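Local coordinates for protein agrobacterium tumefaciens DPS (Agrobacterium tumefaciens, PDB 1O9R) that protects DNA from oxidative damage without binding it, by oxidising ferrous iron with hydrogen peroxide and storing it as a ferric mineral inside a hollow dodecamer, at residues H104-Y114 with L151-K161. Sequence-based numbering, arbitrary orientation.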
ATOM      1  N   HIS A 104     -20.803 -29.218 -10.753  1.00 15.80           N
ATOM      2  CA  HIS A 104     -21.598 -29.845  -9.671  1.00 15.90           C
ATOM      3  C   HIS A 104     -20.882 -31.087  -9.145  1.00 15.53           C
ATOM      4  O   HIS A 104     -21.027 -31.352  -7.947  1.00 15.89           O
ATOM      5  CB  HIS A 104     -22.966 -30.251 -10.273  1.00 17.98           C
ATOM      6  CG  HIS A 104     -24.050 -30.453  -9.252  1.00 21.90           C
ATOM      7  ND1 HIS A 104     -25.364 -30.242  -9.613  1.00 25.76           N
ATOM      8  CD2 HIS A 104     -24.013 -30.807  -7.972  1.00 22.82           C
ATOM      9  CE1 HIS A 104     -26.118 -30.470  -8.523  1.00 26.15           C
ATOM     10  NE2 HIS A 104     -25.333 -30.815  -7.506  1.00 24.13           N
ATOM     11  N   ASP A 105     -20.225 -31.895  -9.984  1.00 14.73           N
ATOM     12  CA  ASP A 105     -19.549 -33.105  -9.525  1.00 15.68           C
ATOM     13  C   ASP A 105     -18.364 -32.781  -8.621  1.00 15.57           C
ATOM     14  O   ASP A 105     -18.162 -33.409  -7.579  1.00 16.62           O
ATOM     15  CB  ASP A 105     -19.120 -34.010 -10.704  1.00 15.61           C
ATOM     16  CG  ASP A 105     -20.265 -34.652 -11.475  1.00 19.01           C
ATOM     17  OD1 ASP A 105     -21.287 -34.784 -10.823  1.00 20.82           O
ATOM     18  OD2 ASP A 105     -20.011 -34.936 -12.662  1.00 19.55           O
ATOM     19  N   HIS A 106     -17.652 -31.680  -8.956  1.00 15.28           N
ATOM     20  CA  HIS A 106     -16.562 -31.269  -8.055  1.00 15.15           C
ATOM     21  C   HIS A 106     -17.139 -30.706  -6.790  1.00 14.84           C
ATOM     22  O   HIS A 106     -16.538 -31.007  -5.760  1.00 15.09           O
ATOM     23  CB  HIS A 106     -15.748 -30.151  -8.784  1.00 13.55           C
ATOM     24  CG  HIS A 106     -14.712 -30.676  -9.734  1.00 14.33           C
ATOM     25  ND1 HIS A 106     -13.565 -31.363  -9.395  1.00 14.84           N
ATOM     26  CD2 HIS A 106     -14.711 -30.639 -11.108  1.00 15.17           C
ATOM     27  CE1 HIS A 106     -12.878 -31.719 -10.475  1.00 15.53           C
ATOM     28  NE2 HIS A 106     -13.581 -31.296 -11.519  1.00 14.31           N
ATOM     29  N   LEU A 107     -18.204 -29.884  -6.859  1.00 14.75           N
ATOM     30  CA  LEU A 107     -18.789 -29.392  -5.612  1.00 15.37           C
ATOM     31  C   LEU A 107     -19.216 -30.543  -4.699  1.00 14.66           C
ATOM     32  O   LEU A 107     -18.943 -30.463  -3.507  1.00 15.24           O
ATOM     33  CB  LEU A 107     -20.003 -28.508  -5.904  1.00 14.79           C
ATOM     34  CG  LEU A 107     -19.658 -27.142  -6.555  1.00 14.67           C
ATOM     35  CD1 LEU A 107     -20.908 -26.438  -7.060  1.00 15.34           C
ATOM     36  CD2 LEU A 107     -18.934 -26.279  -5.505  1.00 17.93           C
ATOM     37  N   ASP A 108     -19.842 -31.609  -5.267  1.00 14.86           N
ATOM     38  CA  ASP A 108     -20.233 -32.681  -4.314  1.00 15.37           C
ATOM     39  C   ASP A 108     -19.025 -33.368  -3.730  1.00 14.54           C
ATOM     40  O   ASP A 108     -19.051 -33.713  -2.538  1.00 14.90           O
ATOM     41  CB  ASP A 108     -21.072 -33.714  -5.137  1.00 16.93           C
ATOM     42  CG  ASP A 108     -22.476 -33.248  -5.413  1.00 19.57           C
ATOM     43  OD1 ASP A 108     -23.045 -33.803  -6.409  1.00 21.25           O
ATOM     44  OD2 ASP A 108     -23.052 -32.401  -4.704  1.00 22.39           O
ATOM     45  N   ALA A 109     -17.955 -33.587  -4.487  1.00 13.98           N
ATOM     46  CA  ALA A 109     -16.745 -34.236  -4.019  1.00 16.16           C
ATOM     47  C   ALA A 109     -16.013 -33.378  -2.944  1.00 15.19           C
ATOM     48  O   ALA A 109     -15.522 -33.884  -1.932  1.00 15.37           O
ATOM     49  CB  ALA A 109     -15.830 -34.616  -5.194  1.00 16.53           C
ATOM     50  N   LEU A 110     -16.032 -32.071  -3.232  1.00 15.11           N
ATOM     51  CA  LEU A 110     -15.428 -31.147  -2.260  1.00 15.04           C
ATOM     52  C   LEU A 110     -16.261 -31.081  -0.982  1.00 15.03           C
ATOM     53  O   LEU A 110     -15.689 -31.044   0.110  1.00 15.39           O
ATOM     54  CB  LEU A 110     -15.350 -29.738  -2.899  1.00 15.46           C
ATOM     55  CG  LEU A 110     -14.303 -29.597  -3.999  1.00 14.93           C
ATOM     56  CD1 LEU A 110     -14.599 -28.351  -4.807  1.00 16.89           C
ATOM     57  CD2 LEU A 110     -12.890 -29.576  -3.406  1.00 18.80           C
ATOM     58  N   ILE A 111     -17.573 -31.036  -1.112  1.00 13.79           N
ATOM     59  CA  ILE A 111     -18.445 -30.965   0.086  1.00 13.26           C
ATOM     60  C   ILE A 111     -18.211 -32.178   0.985  1.00 13.42           C
ATOM     61  O   ILE A 111     -18.120 -32.071   2.190  1.00 14.36           O
ATOM     62  CB  ILE A 111     -19.905 -30.854  -0.321  1.00 13.66           C
ATOM     63  CG1 ILE A 111     -20.176 -29.432  -0.872  1.00 15.54           C
ATOM     64  CG2 ILE A 111     -20.866 -31.163   0.847  1.00 15.53           C
ATOM     65  CD1 ILE A 111     -21.436 -29.300  -1.709  1.00 17.48           C
ATOM     66  N   GLU A 112     -18.033 -33.384   0.364  1.00 14.06           N
ATOM     67  CA  GLU A 112     -17.799 -34.538   1.227  1.00 16.48           C
ATOM     68  C   GLU A 112     -16.509 -34.389   2.034  1.00 14.22           C
ATOM     69  O   GLU A 112     -16.482 -34.735   3.217  1.00 15.61           O
ATOM     70  CB  GLU A 112     -17.768 -35.842   0.408  1.00 17.45           C
ATOM     71  CG  GLU A 112     -19.120 -36.259  -0.151  1.00 24.86           C
ATOM     72  CD  GLU A 112     -19.090 -37.641  -0.809  1.00 27.50           C
ATOM     73  OE1 GLU A 112     -18.027 -38.325  -0.879  1.00 30.21           O
ATOM     74  OE2 GLU A 112     -20.211 -38.014  -1.240  1.00 32.68           O
ATOM     75  N   ARG A 113     -15.463 -33.909   1.364  1.00 14.30           N
ATOM     76  CA  ARG A 113     -14.129 -33.864   2.022  1.00 13.66           C
ATOM     77  C   ARG A 113     -14.079 -32.702   2.987  1.00 14.15           C
ATOM     78  O   ARG A 113     -13.445 -32.822   4.036  1.00 13.98           O
ATOM     79  CB  ARG A 113     -13.027 -33.931   0.946  1.00 14.44           C
ATOM     80  CG  ARG A 113     -13.041 -35.340   0.291  1.00 16.05           C
ATOM     81  CD  ARG A 113     -12.239 -35.318  -1.015  1.00 16.03           C
ATOM     82  NE  ARG A 113     -12.237 -36.680  -1.609  1.00 16.09           N
ATOM     83  CZ  ARG A 113     -13.275 -37.172  -2.279  1.00 16.63           C
ATOM     84  NH1 ARG A 113     -14.399 -36.544  -2.482  1.00 17.48           N
ATOM     85  NH2 ARG A 113     -13.211 -38.453  -2.782  1.00 18.29           N
ATOM     86  N   TYR A 114     -14.557 -31.543   2.553  1.00 13.88           N
ATOM     87  CA  TYR A 114     -14.596 -30.414   3.470  1.00 14.36           C
ATOM     88  C   TYR A 114     -15.445 -30.716   4.695  1.00 14.81           C
ATOM     89  O   TYR A 114     -15.087 -30.331   5.816  1.00 13.76           O
ATOM     90  CB  TYR A 114     -15.167 -29.130   2.770  1.00 14.52           C
ATOM     91  CG  TYR A 114     -14.046 -28.322   2.119  1.00 14.33           C
ATOM     92  CD1 TYR A 114     -13.672 -27.113   2.723  1.00 15.65           C
ATOM     93  CD2 TYR A 114     -13.477 -28.723   0.943  1.00 15.14           C
ATOM     94  CE1 TYR A 114     -12.642 -26.375   2.077  1.00 15.88           C
ATOM     95  CE2 TYR A 114     -12.448 -28.028   0.331  1.00 14.58           C
ATOM     96  CZ  TYR A 114     -12.076 -26.850   0.945  1.00 15.31           C
ATOM     97  OH  TYR A 114     -11.020 -26.121   0.373  1.00 15.25           O
ATOM     98  N   LEU A 151     -17.300 -24.687   4.145  1.00 13.12           N
ATOM     99  CA  LEU A 151     -18.276 -25.741   3.860  1.00 13.46           C
ATOM    100  C   LEU A 151     -19.608 -25.136   3.486  1.00 13.47           C
ATOM    101  O   LEU A 151     -20.242 -25.592   2.507  1.00 13.88           O
ATOM    102  CB  LEU A 151     -18.379 -26.623   5.147  1.00 14.25           C
ATOM    103  CG  LEU A 151     -19.481 -27.729   5.023  1.00 14.65           C
ATOM    104  CD1 LEU A 151     -19.160 -28.732   3.927  1.00 14.22           C
ATOM    105  CD2 LEU A 151     -19.650 -28.384   6.390  1.00 16.05           C
ATOM    106  N   TRP A 152     -20.042 -24.110   4.216  1.00 14.19           N
ATOM    107  CA  TRP A 152     -21.301 -23.432   3.871  1.00 14.68           C
ATOM    108  C   TRP A 152     -21.158 -22.795   2.493  1.00 14.07           C
ATOM    109  O   TRP A 152     -22.083 -22.965   1.682  1.00 14.11           O
ATOM    110  CB  TRP A 152     -21.610 -22.372   4.929  1.00 14.51           C
ATOM    111  CG  TRP A 152     -22.498 -21.263   4.478  1.00 14.71           C
ATOM    112  CD1 TRP A 152     -23.714 -21.409   3.818  1.00 16.15           C
ATOM    113  CD2 TRP A 152     -22.290 -19.880   4.582  1.00 13.97           C
ATOM    114  NE1 TRP A 152     -24.254 -20.166   3.511  1.00 16.24           N
ATOM    115  CE2 TRP A 152     -23.403 -19.212   3.997  1.00 15.04           C
ATOM    116  CE3 TRP A 152     -21.261 -19.108   5.158  1.00 15.30           C
ATOM    117  CZ2 TRP A 152     -23.501 -17.830   3.927  1.00 16.39           C
ATOM    118  CZ3 TRP A 152     -21.393 -17.728   5.101  1.00 17.35           C
ATOM    119  CH2 TRP A 152     -22.503 -17.091   4.481  1.00 16.25           C
ATOM    120  N   PHE A 153     -20.071 -22.141   2.179  1.00 13.12           N
ATOM    121  CA  PHE A 153     -19.958 -21.565   0.813  1.00 13.17           C
ATOM    122  C   PHE A 153     -20.096 -22.639  -0.254  1.00 13.18           C
ATOM    123  O   PHE A 153     -20.795 -22.386  -1.276  1.00 15.57           O
ATOM    124  CB  PHE A 153     -18.586 -20.881   0.677  1.00 13.27           C
ATOM    125  CG  PHE A 153     -18.517 -19.467   1.186  1.00 14.94           C
ATOM    126  CD1 PHE A 153     -17.340 -18.750   0.960  1.00 18.01           C
ATOM    127  CD2 PHE A 153     -19.480 -18.825   1.918  1.00 15.82           C
ATOM    128  CE1 PHE A 153     -17.195 -17.408   1.313  1.00 21.19           C
ATOM    129  CE2 PHE A 153     -19.386 -17.507   2.310  1.00 17.20           C
ATOM    130  CZ  PHE A 153     -18.238 -16.794   2.024  1.00 18.47           C
ATOM    131  N   LEU A 154     -19.508 -23.807  -0.073  1.00 13.37           N
ATOM    132  CA  LEU A 154     -19.681 -24.895  -1.042  1.00 15.07           C
ATOM    133  C   LEU A 154     -21.125 -25.383  -1.121  1.00 15.29           C
ATOM    134  O   LEU A 154     -21.733 -25.462  -2.198  1.00 14.40           O
ATOM    135  CB  LEU A 154     -18.761 -26.075  -0.706  1.00 13.13           C
ATOM    136  CG  LEU A 154     -17.253 -25.763  -0.836  1.00 14.23           C
ATOM    137  CD1 LEU A 154     -16.442 -26.863  -0.175  1.00 17.21           C
ATOM    138  CD2 LEU A 154     -16.893 -25.643  -2.343  1.00 17.48           C
ATOM    139  N   GLU A 155     -21.686 -25.658   0.065  1.00 14.82           N
ATOM    140  CA  GLU A 155     -23.051 -26.224   0.088  1.00 14.43           C
ATOM    141  C   GLU A 155     -24.071 -25.213  -0.407  1.00 14.23           C
ATOM    142  O   GLU A 155     -25.098 -25.641  -1.062  1.00 15.31           O
ATOM    143  CB  GLU A 155     -23.388 -26.632   1.540  1.00 14.75           C
ATOM    144  CG  GLU A 155     -22.629 -27.875   1.950  1.00 17.31           C
ATOM    145  CD  GLU A 155     -22.924 -28.314   3.382  1.00 16.52           C
ATOM    146  OE1 GLU A 155     -22.872 -29.563   3.569  1.00 16.29           O
ATOM    147  OE2 GLU A 155     -23.210 -27.486   4.262  1.00 17.64           O
ATOM    148  N   ALA A 156     -23.861 -23.924  -0.218  1.00 14.09           N
ATOM    149  CA  ALA A 156     -24.796 -22.937  -0.680  1.00 14.72           C
ATOM    150  C   ALA A 156     -24.895 -22.856  -2.215  1.00 17.32           C
ATOM    151  O   ALA A 156     -25.918 -22.370  -2.699  1.00 17.34           O
ATOM    152  CB  ALA A 156     -24.520 -21.540  -0.138  1.00 13.60           C
ATOM    153  N   HIS A 157     -23.961 -23.465  -2.913  1.00 15.77           N
ATOM    154  CA  HIS A 157     -24.050 -23.523  -4.374  1.00 15.52           C
ATOM    155  C   HIS A 157     -24.959 -24.675  -4.803  1.00 17.76           C
ATOM    156  O   HIS A 157     -25.389 -24.615  -5.965  1.00 18.40           O
ATOM    157  CB  HIS A 157     -22.665 -23.777  -4.985  1.00 16.31           C
ATOM    158  CG  HIS A 157     -21.760 -22.590  -5.044  1.00 15.70           C
ATOM    159  ND1 HIS A 157     -20.931 -22.185  -4.005  1.00 13.57           N
ATOM    160  CD2 HIS A 157     -21.565 -21.694  -6.055  1.00 16.57           C
ATOM    161  CE1 HIS A 157     -20.305 -21.070  -4.385  1.00 15.57           C
ATOM    162  NE2 HIS A 157     -20.648 -20.751  -5.628  1.00 16.36           N
ATOM    163  N   VAL A 158     -25.268 -25.620  -3.938  1.00 16.06           N
ATOM    164  CA  VAL A 158     -26.050 -26.787  -4.394  1.00 15.65           C
ATOM    165  C   VAL A 158     -27.335 -26.900  -3.580  1.00 17.88           C
ATOM    166  O   VAL A 158     -28.221 -27.643  -4.054  1.00 19.17           O
ATOM    167  CB  VAL A 158     -25.279 -28.114  -4.279  1.00 17.68           C
ATOM    168  CG1 VAL A 158     -23.949 -28.053  -5.046  1.00 20.46           C
ATOM    169  CG2 VAL A 158     -24.965 -28.552  -2.831  1.00 17.68           C
ATOM    170  N   GLN A 159     -27.515 -26.111  -2.521  1.00 16.84           N
ATOM    171  CA  GLN A 159     -28.733 -26.241  -1.712  1.00 16.28           C
ATOM    172  C   GLN A 159     -29.976 -25.755  -2.452  1.00 18.12           C
ATOM    173  O   GLN A 159     -31.066 -26.225  -2.096  1.00 19.61           O
ATOM    174  CB  GLN A 159     -28.600 -25.521  -0.364  1.00 17.69           C
ATOM    175  CG  GLN A 159     -27.683 -26.303   0.580  1.00 18.28           C
ATOM    176  CD  GLN A 159     -27.124 -25.449   1.683  1.00 18.38           C
ATOM    177  OE1 GLN A 159     -26.906 -24.254   1.471  1.00 19.34           O
ATOM    178  NE2 GLN A 159     -26.904 -26.037   2.849  1.00 18.74           N
ATOM    179  N   GLU A 160     -29.800 -24.861  -3.404  1.00 16.15           N
ATOM    180  CA  GLU A 160     -30.915 -24.497  -4.300  1.00 16.99           C
ATOM    181  C   GLU A 160     -30.329 -24.578  -5.700  1.00 17.25           C
ATOM    182  O   GLU A 160     -29.101 -24.552  -5.952  1.00 17.74           O
ATOM    183  CB  GLU A 160     -31.531 -23.136  -4.011  1.00 17.61           C
ATOM    184  CG  GLU A 160     -32.198 -22.942  -2.711  1.00 19.32           C
ATOM    185  CD  GLU A 160     -33.577 -23.561  -2.606  1.00 22.60           C
ATOM    186  OE1 GLU A 160     -34.112 -24.082  -3.592  1.00 22.21           O
ATOM    187  OE2 GLU A 160     -34.074 -23.551  -1.490  1.00 25.40           O
ATOM    188  N   LYS A 161     -31.196 -24.751  -6.723  1.00 17.48           N
ATOM    189  CA  LYS A 161     -30.770 -24.945  -8.093  1.00 16.92           C
ATOM    190  C   LYS A 161     -31.061 -23.732  -8.975  1.00 18.21           C
ATOM    191  O   LYS A 161     -30.853 -23.713 -10.190  1.00 18.20           O
ATOM    192  CB  LYS A 161     -31.615 -26.121  -8.679  1.00 18.53           C
ATOM    193  CG  LYS A 161     -31.346 -27.383  -7.812  1.00 20.39           C
ATOM    194  CD  LYS A 161     -31.902 -28.628  -8.518  1.00 23.95           C
ATOM    195  CE  LYS A 161     -31.776 -29.857  -7.642  1.00 27.63           C
ATOM    196  NZ  LYS A 161     -30.348 -30.259  -7.477  1.00 28.96           N
TER
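Leu-154 enters helix 103-130 as a knob into a hole lined by Leu-107, Leu-110, Ile-111 and Tyr-114, in an apolar contact between the last two long helices of the ferritin-like four-helix bundle. The segments run nearly antiparallel, at 150°, with their axes 9.5 Å apart. The two methyls of Leu-154 part company: CD1 lies over one face of the Tyr-114 ring in a CH-pi contact, 3.9 Å from its centroid, whereas CD2 meets Leu-107 CD2 at 3.8 Å. Nearer the backbone, Leu-154 CB packs against Ile-111 CG1 at 3.6 Å, the two side chains lying alongside each other and pointing opposite ways.

Ile-111 works with both branches. Ile-111 CG1 stands anti to the carbonyl carbon (chi1 -73°) and carries CD1 onward to Val-158 CG2, tip to tip at 3.8 Å; Ile-111 CG2 instead rests against the extended chain of Glu-155, 3.7 Å from Glu-155 OE1. In that carboxylate OE2 is hydrogen-bonded to the Thr-6 hydroxyl and OE1 to the backbone N of Lys-7, both of a neighbouring subunit. Further along 151-161, Val-158 CG1 touches both Leu-107 CD1 and the His-104 ring, where His-104 NE2 is 3.9 Å away. Leu-107 CD1 also touches His-157 CB, and the ring of His-157 is tied back to its own turn by ND1 donating to Phe-153 O (2.7 Å).

On the bundle side, Leu-110 and Tyr-114 also pack on helices 12-42 and 48-75, and the Tyr-114 hydroxyl is hydrogen-bonded to Thr-36. No hydrogen bond joins the two segments: interlocking aliphatic side chains and one aromatic face hold them together, while the polar ends of Tyr-114 and Glu-155 find partners in another helix and another subunit, linking this apolar seam to both bundle and shell.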